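Local structure of geranyltranstransferase (Legionella pneumophila subsp. pneumophila, 3LOM) at residues S40-A45 with I117-G122; S213-Y218 with R282-K287; A76-L81 with Q149-A154. The protein probably condenses isopentenyl diphosphate with allylic diphosphates, with the help of magnesium, to make farnesyl diphosphate and perhaps geranylgeranyl diphosphate. All blocks are in the same frame, centred on the assembly; numbering follows the deposited sequence.

Contact 1. Residues S40-A45 with I117-G122; sequences SALHYA and ILVGDG
Val119 reaches from helix 113-135 to the side of helix 36-46, and one of its two methyl branches does most of the touching. CG2 lies 3.7 Å from CB of Ala41, whose methyl is turned toward the partner helix, and 3.9 Å from the backbone N of Leu42. That branch therefore sits against both a side chain and the main chain of the facing helix. The valine's chi1 of 143° is well away from a staggered value, so the methyls stand partly eclipsed. The other branch, CG1, turns along the helix toward Ala45 and stops 4.8 Å from its CB, a looser approach. Leu42 comes in from the flank: its CA–CB bond does not aim at the partner helix, but chi1 of -85° leaves CG roughly anti to the carbonyl carbon, and the isobutyl group swings inward. Its CG lies 4.4 Å from Val119 CG2. The backbones come close here, consistent with the small Ala41 at the interface: CA of Leu42 and CA of Val119 are 6.2 Å apart. All three residues that touch are buried; Phe111 and Thr115 also cover Ala41, while Met123 of the same chain and Ile157 of the second subunit pack on Leu42. Two residues on, on another flank of the helix, Asp121 faces the second subunit, where its OD2 is hydrogen-bonded to ND1 of His89 of that subunit. This is apolar helix-on-helix packing in the all-helical prenyltransferase fold, joining the short helix 36-46 to a helix of the dimer interface.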
loop_
_atom_site.group_PDB
_atom_site.type_symbol
_atom_site.label_atom_id
_atom_site.label_comp_id
_atom_site.label_asym_id
_atom_site.label_seq_id
_atom_site.Cartn_x
_atom_site.Cartn_y
_atom_site.Cartn_z
ATOM N N SER A 40 -18.633 3.439 0.023
ATOM C CA SER A 40 -19.256 4.263 -1.004
ATOM C C SER A 40 -18.225 4.805 -2.000
ATOM O O SER A 40 -18.431 4.732 -3.214
ATOM C CB SER A 40 -20.069 5.400 -0.384
ATOM O OG SER A 40 -20.646 6.207 -1.398
ATOM N N ALA A 41 -17.123 5.349 -1.493
ATOM C CA ALA A 41 -16.107 5.935 -2.371
ATOM C C ALA A 41 -15.306 4.905 -3.153
ATOM O O ALA A 41 -15.005 5.122 -4.327
ATOM C CB ALA A 41 -15.204 6.860 -1.613
ATOM N N LEU A 42 -14.993 3.779 -2.514
ATOM C CA LEU A 42 -14.453 2.606 -3.220
ATOM C C LEU A 42 -15.250 2.248 -4.469
ATOM O O LEU A 42 -14.687 2.108 -5.551
ATOM C CB LEU A 42 -14.429 1.382 -2.299
ATOM C CG LEU A 42 -13.235 1.188 -1.370
ATOM C CD1 LEU A 42 -13.581 0.191 -0.287
ATOM C CD2 LEU A 42 -12.044 0.697 -2.163
ATOM N N HIS A 43 -16.564 2.101 -4.304
ATOM C CA HIS A 43 -17.454 1.736 -5.399
ATOM C C HIS A 43 -17.567 2.833 -6.448
ATOM O O HIS A 43 -17.679 2.540 -7.632
ATOM C CB HIS A 43 -18.833 1.343 -4.858
ATOM C CG HIS A 43 -18.867 -0.024 -4.251
ATOM N ND1 HIS A 43 -18.748 -0.248 -2.897
ATOM C CD2 HIS A 43 -18.978 -1.246 -4.824
ATOM C CE1 HIS A 43 -18.798 -1.547 -2.660
ATOM N NE2 HIS A 43 -18.939 -2.176 -3.813
ATOM N N TYR A 44 -17.531 4.091 -6.015
ATOM C CA TYR A 44 -17.552 5.221 -6.948
ATOM C C TYR A 44 -16.312 5.240 -7.843
ATOM O O TYR A 44 -16.400 5.455 -9.060
ATOM C CB TYR A 44 -17.665 6.552 -6.203
ATOM C CG TYR A 44 -17.687 7.750 -7.133
ATOM C CD1 TYR A 44 -18.853 8.101 -7.810
ATOM C CD2 TYR A 44 -16.540 8.525 -7.345
ATOM C CE1 TYR A 44 -18.885 9.184 -8.672
ATOM C CE2 TYR A 44 -16.558 9.614 -8.218
ATOM C CZ TYR A 44 -17.741 9.935 -8.874
ATOM O OH TYR A 44 -17.795 11.005 -9.729
ATOM N N ALA A 45 -15.159 5.022 -7.222
ATOM C CA ALA A 45 -13.886 5.106 -7.921
ATOM C C ALA A 45 -13.640 3.917 -8.851
ATOM O O ALA A 45 -13.187 4.102 -9.977
ATOM C CB ALA A 45 -12.760 5.250 -6.923
ATOM N N ILE A 117 -7.839 10.448 -0.368
ATOM C CA ILE A 117 -6.538 9.999 0.140
ATOM C C ILE A 117 -6.699 8.623 0.771
ATOM O O ILE A 117 -5.970 7.692 0.423
ATOM C CB ILE A 117 -5.911 10.981 1.169
ATOM C CG1 ILE A 117 -5.703 12.367 0.568
ATOM C CG2 ILE A 117 -4.566 10.454 1.697
ATOM C CD1 ILE A 117 -5.679 13.494 1.619
ATOM N N LEU A 118 -7.675 8.503 1.673
ATOM C CA LEU A 118 -7.890 7.283 2.439
ATOM C C LEU A 118 -8.306 6.081 1.594
ATOM O O LEU A 118 -7.843 4.968 1.828
ATOM C CB LEU A 118 -8.916 7.516 3.550
ATOM C CG LEU A 118 -8.449 8.337 4.756
ATOM C CD1 LEU A 118 -9.647 8.761 5.568
ATOM C CD2 LEU A 118 -7.431 7.597 5.623
ATOM N N VAL A 119 -9.176 6.312 0.619
ATOM C CA VAL A 119 -9.653 5.247 -0.253
ATOM C C VAL A 119 -8.509 4.739 -1.116
ATOM O O VAL A 119 -8.329 3.517 -1.250
ATOM C CB VAL A 119 -10.911 5.690 -1.066
ATOM C CG1 VAL A 119 -10.937 5.134 -2.478
ATOM C CG2 VAL A 119 -12.156 5.279 -0.318
ATOM N N GLY A 120 -7.724 5.676 -1.657
ATOM C CA GLY A 120 -6.454 5.357 -2.324
ATOM C C GLY A 120 -5.573 4.490 -1.433
ATOM O O GLY A 120 -5.173 3.393 -1.830
ATOM N N ASP A 121 -5.324 4.956 -0.207
ATOM C CA ASP A 121 -4.543 4.198 0.775
ATOM C C ASP A 121 -5.072 2.789 1.001
ATOM O O ASP A 121 -4.297 1.842 1.039
ATOM C CB ASP A 121 -4.502 4.934 2.115
ATOM C CG ASP A 121 -3.586 6.129 2.097
ATOM O OD1 ASP A 121 -2.951 6.383 1.050
ATOM O OD2 ASP A 121 -3.501 6.817 3.136
ATOM N N GLY A 122 -6.393 2.661 1.158
ATOM C CA GLY A 122 -7.033 1.360 1.363
ATOM C C GLY A 122 -7.011 0.448 0.150
ATOM O O GLY A 122 -6.873 -0.769 0.298
#

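Contact 2. Residues S213-Y218 with R282-K287; sequences SALRTY and RLFGSK
Ser213 O is gripped by two donors from the same residue one turn later: Thr217 OG1 at 2.8 Å and Thr217 N at 3.1 Å. The hydroxyl comes in nearly end-on to the carbonyl, with a C=O...OG1 angle of 162°, so the threonine side chain doubles the ordinary helical bond on this flank of helix 209-236. The contact with 282-287 lies on another flank and is apolar. Phe284 pushes its ring into the angle between Ala214 and Leu215, leading with its outer carbons: CE2 is 4.2 Å from Ala214 CB, and CZ is 4.1 Å from Leu215 CD2. Both methyls meet the ring obliquely. The Leu215 and Phe284 side chains cross at about a right angle. In each, CG stands beside the backbone N and anti to the carbonyl carbon (chi1 -70° for Leu215), which carries the leucine's branch round to a helix flank where its CA–CB bond alone would not bring it. Leu283 adds a looser touch, its CD1 4.6 Å from Ala214 CB. After the phenylalanine the chain turns at Gly285, which has a positive phi. Ile211 and Leu64 also pack on the ring, and Lys287 NZ forms a salt bridge with Asp66, tying the loop to the region after helix 53-64. Here an aromatic side chain packs the connection between helices 263-279 and 289-303 against the side of the long helix 209-236, a loop-on-helix packing in the all-helical isoprenoid synthase fold.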
loop_
_atom_site.group_PDB
_atom_site.type_symbol
_atom_site.label_atom_id
_atom_site.label_comp_id
_atom_site.label_asym_id
_atom_site.label_seq_id
_atom_site.Cartn_x
_atom_site.Cartn_y
_atom_site.Cartn_z
ATOM N N SER A 213 10.818 -13.628 -22.594
ATOM C CA SER A 213 11.353 -12.511 -23.372
ATOM C C SER A 213 10.376 -11.940 -24.404
ATOM O O SER A 213 10.441 -10.752 -24.729
ATOM C CB SER A 213 12.652 -12.933 -24.063
ATOM O OG SER A 213 12.877 -12.168 -25.233
ATOM N N ALA A 214 9.487 -12.785 -24.923
ATOM C CA ALA A 214 8.491 -12.355 -25.905
ATOM C C ALA A 214 7.383 -11.511 -25.268
ATOM O O ALA A 214 6.881 -10.569 -25.887
ATOM C CB ALA A 214 7.899 -13.555 -26.641
ATOM N N LEU A 215 7.006 -11.852 -24.037
ATOM C CA LEU A 215 6.000 -11.081 -23.306
ATOM C C LEU A 215 6.594 -9.745 -22.861
ATOM O O LEU A 215 6.014 -8.682 -23.122
ATOM C CB LEU A 215 5.455 -11.871 -22.109
ATOM C CG LEU A 215 4.568 -13.090 -22.402
ATOM C CD1 LEU A 215 4.198 -13.801 -21.117
ATOM C CD2 LEU A 215 3.304 -12.716 -23.180
ATOM N N ARG A 216 7.769 -9.826 -22.232
ATOM C CA ARG A 216 8.550 -8.669 -21.783
ATOM C C ARG A 216 8.779 -7.602 -22.855
ATOM O O ARG A 216 8.698 -6.408 -22.565
ATOM C CB ARG A 216 9.882 -9.132 -21.181
ATOM C CG ARG A 216 9.722 -9.733 -19.798
ATOM C CD ARG A 216 10.876 -10.633 -19.400
ATOM N NE ARG A 216 10.653 -11.201 -18.070
ATOM C CZ ARG A 216 11.444 -12.089 -17.475
ATOM N NH1 ARG A 216 12.536 -12.538 -18.081
ATOM N NH2 ARG A 216 11.137 -12.533 -16.262
ATOM N N THR A 217 9.038 -8.036 -24.086
ATOM C CA THR A 217 9.197 -7.120 -25.218
ATOM C C THR A 217 7.863 -6.454 -25.578
ATOM O O THR A 217 7.808 -5.228 -25.732
ATOM C CB THR A 217 9.823 -7.831 -26.444
ATOM O OG1 THR A 217 11.066 -8.426 -26.059
ATOM C CG2 THR A 217 10.080 -6.854 -27.591
ATOM N N TYR A 218 6.795 -7.253 -25.692
ATOM C CA TYR A 218 5.452 -6.702 -25.920
ATOM C C TYR A 218 5.109 -5.667 -24.845
ATOM O O TYR A 218 4.722 -4.553 -25.172
ATOM C CB TYR A 218 4.375 -7.799 -25.988
ATOM C CG TYR A 218 2.986 -7.250 -26.266
ATOM C CD1 TYR A 218 2.596 -6.908 -27.558
ATOM C CD2 TYR A 218 2.068 -7.056 -25.231
ATOM C CE1 TYR A 218 1.328 -6.387 -27.816
ATOM C CE2 TYR A 218 0.796 -6.537 -25.476
ATOM C CZ TYR A 218 0.435 -6.209 -26.768
ATOM O OH TYR A 218 -0.814 -5.699 -27.014
ATOM N N ARG A 282 4.566 -13.511 -32.453
ATOM C CA ARG A 282 4.538 -14.456 -33.574
ATOM C C ARG A 282 5.029 -15.858 -33.203
ATOM O O ARG A 282 4.825 -16.808 -33.958
ATOM C CB ARG A 282 5.324 -13.901 -34.760
ATOM C CG ARG A 282 4.746 -12.613 -35.318
ATOM C CD ARG A 282 5.653 -12.027 -36.376
ATOM N NE ARG A 282 5.513 -12.696 -37.665
ATOM C CZ ARG A 282 6.277 -12.449 -38.725
ATOM N NH1 ARG A 282 7.249 -11.546 -38.653
ATOM N NH2 ARG A 282 6.072 -13.107 -39.858
ATOM N N LEU A 283 5.662 -15.973 -32.037
ATOM C CA LEU A 283 5.995 -17.263 -31.437
ATOM C C LEU A 283 4.718 -18.031 -31.069
ATOM O O LEU A 283 4.670 -19.256 -31.181
ATOM C CB LEU A 283 6.863 -17.055 -30.192
ATOM C CG LEU A 283 8.035 -18.005 -29.904
ATOM C CD1 LEU A 283 9.007 -17.364 -28.919
ATOM C CD2 LEU A 283 7.596 -19.386 -29.406
ATOM N N PHE A 284 3.691 -17.302 -30.635
ATOM C CA PHE A 284 2.406 -17.890 -30.255
ATOM C C PHE A 284 1.529 -18.155 -31.478
ATOM O O PHE A 284 0.749 -19.110 -31.495
ATOM C CB PHE A 284 1.666 -16.982 -29.265
ATOM C CG PHE A 284 2.497 -16.557 -28.079
ATOM C CD1 PHE A 284 2.635 -17.390 -26.972
ATOM C CD2 PHE A 284 3.129 -15.312 -28.064
ATOM C CE1 PHE A 284 3.399 -16.997 -25.875
ATOM C CE2 PHE A 284 3.897 -14.911 -26.975
ATOM C CZ PHE A 284 4.031 -15.755 -25.876
ATOM N N GLY A 285 1.655 -17.296 -32.488
ATOM C CA GLY A 285 0.981 -17.482 -33.771
ATOM C C GLY A 285 -0.492 -17.125 -33.761
ATOM O O GLY A 285 -0.861 -15.984 -33.467
ATOM N N SER A 286 -1.330 -18.110 -34.090
ATOM C CA SER A 286 -2.787 -17.941 -34.153
ATOM C C SER A 286 -3.439 -17.888 -32.774
ATOM O O SER A 286 -4.541 -17.358 -32.626
ATOM C CB SER A 286 -3.429 -19.056 -34.987
ATOM O OG SER A 286 -3.326 -18.786 -36.373
ATOM N N LYS A 287 -2.751 -18.445 -31.777
ATOM C CA LYS A 287 -3.182 -18.405 -30.379
ATOM C C LYS A 287 -3.202 -16.969 -29.825
ATOM O O LYS A 287 -3.965 -16.660 -28.907
ATOM C CB LYS A 287 -2.263 -19.292 -29.536
ATOM C CG LYS A 287 -2.794 -19.652 -28.159
ATOM C CD LYS A 287 -1.829 -20.563 -27.434
ATOM C CE LYS A 287 -2.360 -20.953 -26.065
ATOM N NZ LYS A 287 -1.327 -21.683 -25.281
#

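Contact 3. Residues A76-L81 with Q149-A154; sequences AAALEL and QVLVNA
Leu151 points its forked end at helix 69-91, and its two methyls part company on arrival. CD2 goes to Ala78, lying 4.2 Å from the alanine CB and 4.1 Å from its carbonyl O; CD1 faces Leu79, with 4.4 Å to that residue's CD2. The fork thus spans two successive residues of the partner helix, one methyl to each. Leu151 CG is anti to the backbone N (chi1 -176°), which extends the side chain toward the partner, and chi2 of 64° turns the fork so that each methyl faces one neighbour. Ala78 answers with a methyl directed at Leu151, whereas Leu79 leaves its helix along the flank and meets the other leucine methyl to methyl. The chi1 of Leu79, -111°, is off the staggered values, and the same side chain is also packed by Leu192, Cys196 and Met199 of helix 178-201. The approach of CD2 to Ala78 O is plain van der Waals contact, and that oxygen also has Thr82 OG1 as a hydrogen-bond partner. The nearest CA atoms, those of Leu79 and Leu151, are 7.6 Å apart, and side-chain methyls make the contact between the helices. Leu131 of helix 113-135 packs on both Ala78 and Leu151, so a third helix joins the contact. The two segments run in roughly the same direction. Such leucine and alanine packing between core helices is characteristic of the all-helical bundle of polyprenyl synthases.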
loop_
_atom_site.group_PDB
_atom_site.type_symbol
_atom_site.label_atom_id
_atom_site.label_comp_id
_atom_site.label_asym_id
_atom_site.label_seq_id
_atom_site.Cartn_x
_atom_site.Cartn_y
_atom_site.Cartn_z
ATOM N N ALA A 76 -5.626 -9.640 -11.979
ATOM C CA ALA A 76 -6.230 -8.483 -12.643
ATOM C C ALA A 76 -6.963 -7.520 -11.696
ATOM O O ALA A 76 -7.017 -6.315 -11.953
ATOM C CB ALA A 76 -7.178 -8.954 -13.728
ATOM N N ALA A 77 -7.531 -8.057 -10.618
ATOM C CA ALA A 77 -8.220 -7.243 -9.624
ATOM C C ALA A 77 -7.205 -6.420 -8.847
ATOM O O ALA A 77 -7.375 -5.210 -8.683
ATOM C CB ALA A 77 -9.034 -8.118 -8.673
ATOM N N ALA A 78 -6.152 -7.096 -8.388
ATOM C CA ALA A 78 -5.040 -6.468 -7.678
ATOM C C ALA A 78 -4.357 -5.384 -8.503
ATOM O O ALA A 78 -4.019 -4.322 -7.980
ATOM C CB ALA A 78 -4.047 -7.509 -7.265
ATOM N N LEU A 79 -4.181 -5.640 -9.794
ATOM C CA LEU A 79 -3.634 -4.636 -10.696
ATOM C C LEU A 79 -4.504 -3.421 -10.892
ATOM O O LEU A 79 -3.989 -2.300 -10.917
ATOM C CB LEU A 79 -3.348 -5.234 -12.058
ATOM C CG LEU A 79 -1.876 -5.334 -12.394
ATOM C CD1 LEU A 79 -1.792 -6.299 -13.506
ATOM C CD2 LEU A 79 -1.274 -3.994 -12.798
ATOM N N GLU A 80 -5.809 -3.634 -11.069
ATOM C CA GLU A 80 -6.735 -2.516 -11.214
ATOM C C GLU A 80 -6.853 -1.713 -9.942
ATOM O O GLU A 80 -6.905 -0.493 -10.006
ATOM C CB GLU A 80 -8.121 -2.945 -11.681
ATOM C CG GLU A 80 -8.528 -2.358 -13.030
ATOM C CD GLU A 80 -8.171 -0.893 -13.211
ATOM O OE1 GLU A 80 -7.328 -0.591 -14.089
ATOM O OE2 GLU A 80 -8.729 -0.048 -12.486
ATOM N N LEU A 81 -6.885 -2.399 -8.798
ATOM C CA LEU A 81 -6.904 -1.737 -7.492
ATOM C C LEU A 81 -5.681 -0.838 -7.293
ATOM O O LEU A 81 -5.826 0.309 -6.848
ATOM C CB LEU A 81 -7.012 -2.757 -6.349
ATOM C CG LEU A 81 -8.384 -3.371 -6.040
ATOM C CD1 LEU A 81 -8.221 -4.629 -5.207
ATOM C CD2 LEU A 81 -9.280 -2.377 -5.325
ATOM N N GLN A 149 5.470 -9.668 -4.895
ATOM C CA GLN A 149 6.754 -8.974 -5.065
ATOM C C GLN A 149 6.773 -8.123 -6.327
ATOM O O GLN A 149 7.148 -6.953 -6.278
ATOM C CB GLN A 149 7.902 -9.987 -5.116
ATOM C CG GLN A 149 9.274 -9.428 -4.759
ATOM C CD GLN A 149 9.662 -9.702 -3.316
ATOM O OE1 GLN A 149 9.603 -8.811 -2.467
ATOM N NE2 GLN A 149 10.058 -10.940 -3.030
ATOM N N VAL A 150 6.351 -8.708 -7.445
ATOM C CA VAL A 150 6.285 -7.998 -8.726
ATOM C C VAL A 150 5.475 -6.685 -8.664
ATOM O O VAL A 150 5.948 -5.647 -9.135
ATOM C CB VAL A 150 5.746 -8.916 -9.849
ATOM C CG1 VAL A 150 5.577 -8.142 -11.151
ATOM C CG2 VAL A 150 6.672 -10.121 -10.062
ATOM N N LEU A 151 4.280 -6.736 -8.065
ATOM C CA LEU A 151 3.382 -5.578 -7.984
ATOM C C LEU A 151 3.932 -4.490 -7.075
ATOM O O LEU A 151 3.901 -3.308 -7.405
ATOM C CB LEU A 151 1.992 -6.003 -7.479
ATOM C CG LEU A 151 0.872 -4.953 -7.410
ATOM C CD1 LEU A 151 0.495 -4.423 -8.790
ATOM C CD2 LEU A 151 -0.351 -5.545 -6.740
ATOM N N VAL A 152 4.432 -4.918 -5.928
ATOM C CA VAL A 152 4.940 -4.035 -4.904
ATOM C C VAL A 152 6.306 -3.383 -5.278
ATOM O O VAL A 152 6.580 -2.237 -4.891
ATOM C CB VAL A 152 4.897 -4.795 -3.548
ATOM C CG1 VAL A 152 6.149 -4.646 -2.762
ATOM C CG2 VAL A 152 3.680 -4.343 -2.738
ATOM N N ASN A 153 7.126 -4.087 -6.065
ATOM C CA ASN A 153 8.355 -3.506 -6.627
ATOM C C ASN A 153 8.025 -2.471 -7.696
ATOM O O ASN A 153 8.682 -1.434 -7.781
ATOM C CB ASN A 153 9.285 -4.577 -7.233
ATOM C CG ASN A 153 9.992 -5.433 -6.178
ATOM O OD1 ASN A 153 10.592 -6.458 -6.505
ATOM N ND2 ASN A 153 9.927 -5.019 -4.920
ATOM N N ALA A 154 7.002 -2.747 -8.504
ATOM C CA ALA A 154 6.653 -1.855 -9.610
ATOM C C ALA A 154 5.905 -0.615 -9.125
ATOM O O ALA A 154 5.982 0.446 -9.750
ATOM C CB ALA A 154 5.836 -2.593 -10.669
#

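The three contacts are spread across the helical bundle. Contacts 1 and 2 lie on opposite sides of the chain's centre, with centres 36 Å apart, and contact 3 sits between them, 17 Å from contact 1 and 22 Å from contact 2, centre to centre. Nearest atoms of contacts 1 and 3 come within about 5 Å; both reach the second subunit, whereas contact 2 does not. In this family two aspartate-rich motifs bind magnesium and diphosphate. By sequence the first begins at the end of helix 69-91 and the second lies on helix 209-236, so contacts 3 and 2 each use a helix that probably carries one of these motifs.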